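UDP-galactopyranose mutase (Deinococcus radiodurans, PDB 3HDQ) probably interconverts UDP-galactopyranose and UDP-galactofuranose as an FAD-dependent isomerase, and binds both the flavin and its UDP-sugar substrate. Local coordinates at residues 245-249 / 250-254. Sequence-based numbering, arbitrary orientation.
Sequences EIADF and IPFQH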
ATOM      1  N   GLU A 245     -12.019  -0.480  20.110  1.00 32.37           N
ATOM      2  CA  GLU A 245     -13.058   0.369  19.526  1.00 36.25           C
ATOM      3  C   GLU A 245     -14.167  -0.466  18.877  1.00 32.38           C
ATOM      4  O   GLU A 245     -15.194   0.072  18.478  1.00 35.19           O
ATOM      5  CB  GLU A 245     -12.475   1.342  18.502  1.00 31.33           C
ATOM      6  CG  GLU A 245     -11.328   2.203  19.018  1.00 37.67           C
ATOM      7  CD  GLU A 245     -10.696   3.036  17.917  1.00 39.97           C
ATOM      8  OE1 GLU A 245      -9.621   2.654  17.409  1.00 40.13           O
ATOM      9  OE2 GLU A 245     -11.292   4.060  17.536  1.00 47.54           O
ATOM     10  N   ILE A 246     -13.972  -1.782  18.827  1.00 30.65           N
ATOM     11  CA  ILE A 246     -14.808  -2.651  18.001  1.00 31.08           C
ATOM     12  C   ILE A 246     -15.405  -3.841  18.761  1.00 37.20           C
ATOM     13  O   ILE A 246     -16.484  -4.330  18.423  1.00 35.96           O
ATOM     14  CB  ILE A 246     -13.994  -3.136  16.773  1.00 36.01           C
ATOM     15  CG1 ILE A 246     -14.642  -2.630  15.497  1.00 39.70           C
ATOM     16  CG2 ILE A 246     -13.742  -4.646  16.780  1.00 39.16           C
ATOM     17  CD1 ILE A 246     -14.744  -1.136  15.488  1.00 40.36           C
ATOM     18  N   ALA A 247     -14.706  -4.281  19.804  1.00 39.92           N
ATOM     19  CA  ALA A 247     -15.035  -5.521  20.515  1.00 40.09           C
ATOM     20  C   ALA A 247     -16.372  -5.551  21.275  1.00 39.18           C
ATOM     21  O   ALA A 247     -16.857  -6.617  21.624  1.00 36.09           O
ATOM     22  CB  ALA A 247     -13.893  -5.907  21.447  1.00 38.57           C
ATOM     23  N   ASP A 248     -16.968  -4.393  21.530  1.00 42.15           N
ATOM     24  CA  ASP A 248     -18.248  -4.357  22.226  1.00 36.66           C
ATOM     25  C   ASP A 248     -19.420  -4.707  21.325  1.00 41.39           C
ATOM     26  O   ASP A 248     -20.447  -5.185  21.802  1.00 39.88           O
ATOM     27  CB  ASP A 248     -18.486  -2.984  22.852  1.00 50.66           C
ATOM     28  CG  ASP A 248     -17.641  -2.758  24.078  1.00 54.59           C
ATOM     29  OD1 ASP A 248     -17.078  -3.753  24.583  1.00 51.56           O
ATOM     30  OD2 ASP A 248     -17.543  -1.596  24.534  1.00 57.13           O
ATOM     31  N   PHE A 249     -19.281  -4.469  20.025  1.00 40.34           N
ATOM     32  CA  PHE A 249     -20.424  -4.645  19.134  1.00 40.30           C
ATOM     33  C   PHE A 249     -20.230  -5.593  17.950  1.00 37.42           C
ATOM     34  O   PHE A 249     -21.201  -6.084  17.391  1.00 45.46           O
ATOM     35  CB  PHE A 249     -20.984  -3.292  18.672  1.00 38.66           C
ATOM     36  CG  PHE A 249     -19.997  -2.439  17.926  1.00 42.39           C
ATOM     37  CD1 PHE A 249     -19.309  -1.423  18.572  1.00 41.78           C
ATOM     38  CD2 PHE A 249     -19.778  -2.633  16.569  1.00 39.48           C
ATOM     39  CE1 PHE A 249     -18.407  -0.623  17.881  1.00 40.02           C
ATOM     40  CE2 PHE A 249     -18.884  -1.842  15.874  1.00 33.07           C
ATOM     41  CZ  PHE A 249     -18.197  -0.834  16.531  1.00 39.33           C
ATOM     42  N   ILE A 250     -18.996  -5.863  17.556  1.00 38.71           N
ATOM     43  CA  ILE A 250     -18.814  -6.823  16.478  1.00 36.82           C
ATOM     44  C   ILE A 250     -18.725  -8.225  17.054  1.00 36.03           C
ATOM     45  O   ILE A 250     -17.819  -8.521  17.822  1.00 36.58           O
ATOM     46  CB  ILE A 250     -17.570  -6.535  15.620  1.00 36.69           C
ATOM     47  CG1 ILE A 250     -17.710  -5.211  14.874  1.00 34.20           C
ATOM     48  CG2 ILE A 250     -17.365  -7.651  14.609  1.00 37.46           C
ATOM     49  CD1 ILE A 250     -16.559  -4.947  13.923  1.00 35.31           C
ATOM     50  N   PRO A 251     -19.666  -9.101  16.675  1.00 37.66           N
ATOM     51  CA  PRO A 251     -19.690 -10.478  17.186  1.00 37.78           C
ATOM     52  C   PRO A 251     -18.541 -11.355  16.660  1.00 38.60           C
ATOM     53  O   PRO A 251     -18.332 -11.432  15.442  1.00 39.65           O
ATOM     54  CB  PRO A 251     -21.037 -11.012  16.693  1.00 37.45           C
ATOM     55  CG  PRO A 251     -21.386 -10.181  15.530  1.00 42.82           C
ATOM     56  CD  PRO A 251     -20.773  -8.827  15.745  1.00 42.04           C
ATOM     57  N   PHE A 252     -17.822 -12.006  17.581  1.00 31.38           N
ATOM     58  CA  PHE A 252     -16.789 -12.983  17.251  1.00 29.65           C
ATOM     59  C   PHE A 252     -16.788 -14.144  18.248  1.00 31.79           C
ATOM     60  O   PHE A 252     -17.088 -13.956  19.417  1.00 31.60           O
ATOM     61  CB  PHE A 252     -15.400 -12.327  17.211  1.00 27.55           C
ATOM     62  CG  PHE A 252     -14.977 -11.699  18.516  1.00 25.22           C
ATOM     63  CD1 PHE A 252     -14.199 -12.405  19.421  1.00 26.48           C
ATOM     64  CD2 PHE A 252     -15.351 -10.400  18.832  1.00 24.03           C
ATOM     65  CE1 PHE A 252     -13.792 -11.822  20.626  1.00 28.97           C
ATOM     66  CE2 PHE A 252     -14.954  -9.803  20.030  1.00 26.88           C
ATOM     67  CZ  PHE A 252     -14.169 -10.518  20.932  1.00 27.31           C
ATOM     68  N   GLN A 253     -16.428 -15.337  17.781  1.00 32.37           N
ATOM     69  CA  GLN A 253     -16.418 -16.533  18.618  1.00 36.10           C
ATOM     70  C   GLN A 253     -15.104 -16.758  19.374  1.00 43.40           C
ATOM     71  O   GLN A 253     -15.102 -17.264  20.497  1.00 43.20           O
ATOM     72  CB  GLN A 253     -16.742 -17.770  17.778  1.00 38.25           C
ATOM     73  CG  GLN A 253     -18.143 -17.761  17.209  1.00 46.24           C
ATOM     74  CD  GLN A 253     -19.188 -17.606  18.299  1.00 62.00           C
ATOM     75  OE1 GLN A 253     -19.431 -18.537  19.073  1.00 67.62           O
ATOM     76  NE2 GLN A 253     -19.809 -16.424  18.372  1.00 52.78           N
ATOM     77  N   HIS A 254     -13.985 -16.408  18.749  1.00 37.26           N
ATOM     78  CA  HIS A 254     -12.688 -16.566  19.391  1.00 37.06           C
ATOM     79  C   HIS A 254     -11.755 -15.416  19.027  1.00 33.15           C
ATOM     80  O   HIS A 254     -11.833 -14.880  17.928  1.00 33.54           O
ATOM     81  CB  HIS A 254     -12.050 -17.908  19.021  1.00 30.55           C
ATOM     82  CG  HIS A 254     -10.902 -18.284  19.905  1.00 42.94           C
ATOM     83  ND1 HIS A 254     -11.048 -19.086  21.016  1.00 42.44           N
ATOM     84  CD2 HIS A 254      -9.592 -17.938  19.858  1.00 40.19           C
ATOM     85  CE1 HIS A 254      -9.875 -19.232  21.607  1.00 39.10           C
ATOM     86  NE2 HIS A 254      -8.979 -18.541  20.927  1.00 36.50           N
TER
HETATM   87  O   HOH W   1     -18.373  -8.394  20.357  1.00 36.77           O
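Ile250 meets Ile246 and Phe249 at the end of an alpha-turn, a worked example of how a loop is tied off just before a strand. The backbone N of Ile250 donates to Ile246 O at 3.1 Å, closing the turn; the bond is nearly straight (166°), and the same carbonyl oxygen also accepts from Phe249 N. With Phe249 CG set between its own N and carbonyl carbon (chi1 60°), Ile246 O lies over the centre of one ring face, 3.9 Å above its plane, while CE2 of Phe249 lies 3.7 Å from Ile250 CG1. Ile250 in turn extends CD1 to within 3.4 Å of Ile246 CG1, its chain crossing that of Ile246 at a slant. Trimming Phe249 to alanine would probably strip the aromatic face from Ile246 O and leave Ile250 CG1 without its ring neighbour. One water donates to both Ala247 O (2.7 Å) and Ile250 O (2.6 Å), joining two acceptors. Ala247, beside Tyr243 of the FAD site, also meets the Phe252 ring edge through its O. The turn leads into strand 252-257 of the parallel Rossmann-type sheet; Asp248 forms a salt bridge with Lys28 of the second subunit, and Ile250 packs on Ile250 of that subunit. Chemically, then, two amides hold Ile246 O and a shared water links Ala247 O to Ile250 O, while Ile246, Phe249, Ile250 and Pro251 also pack against the second subunit.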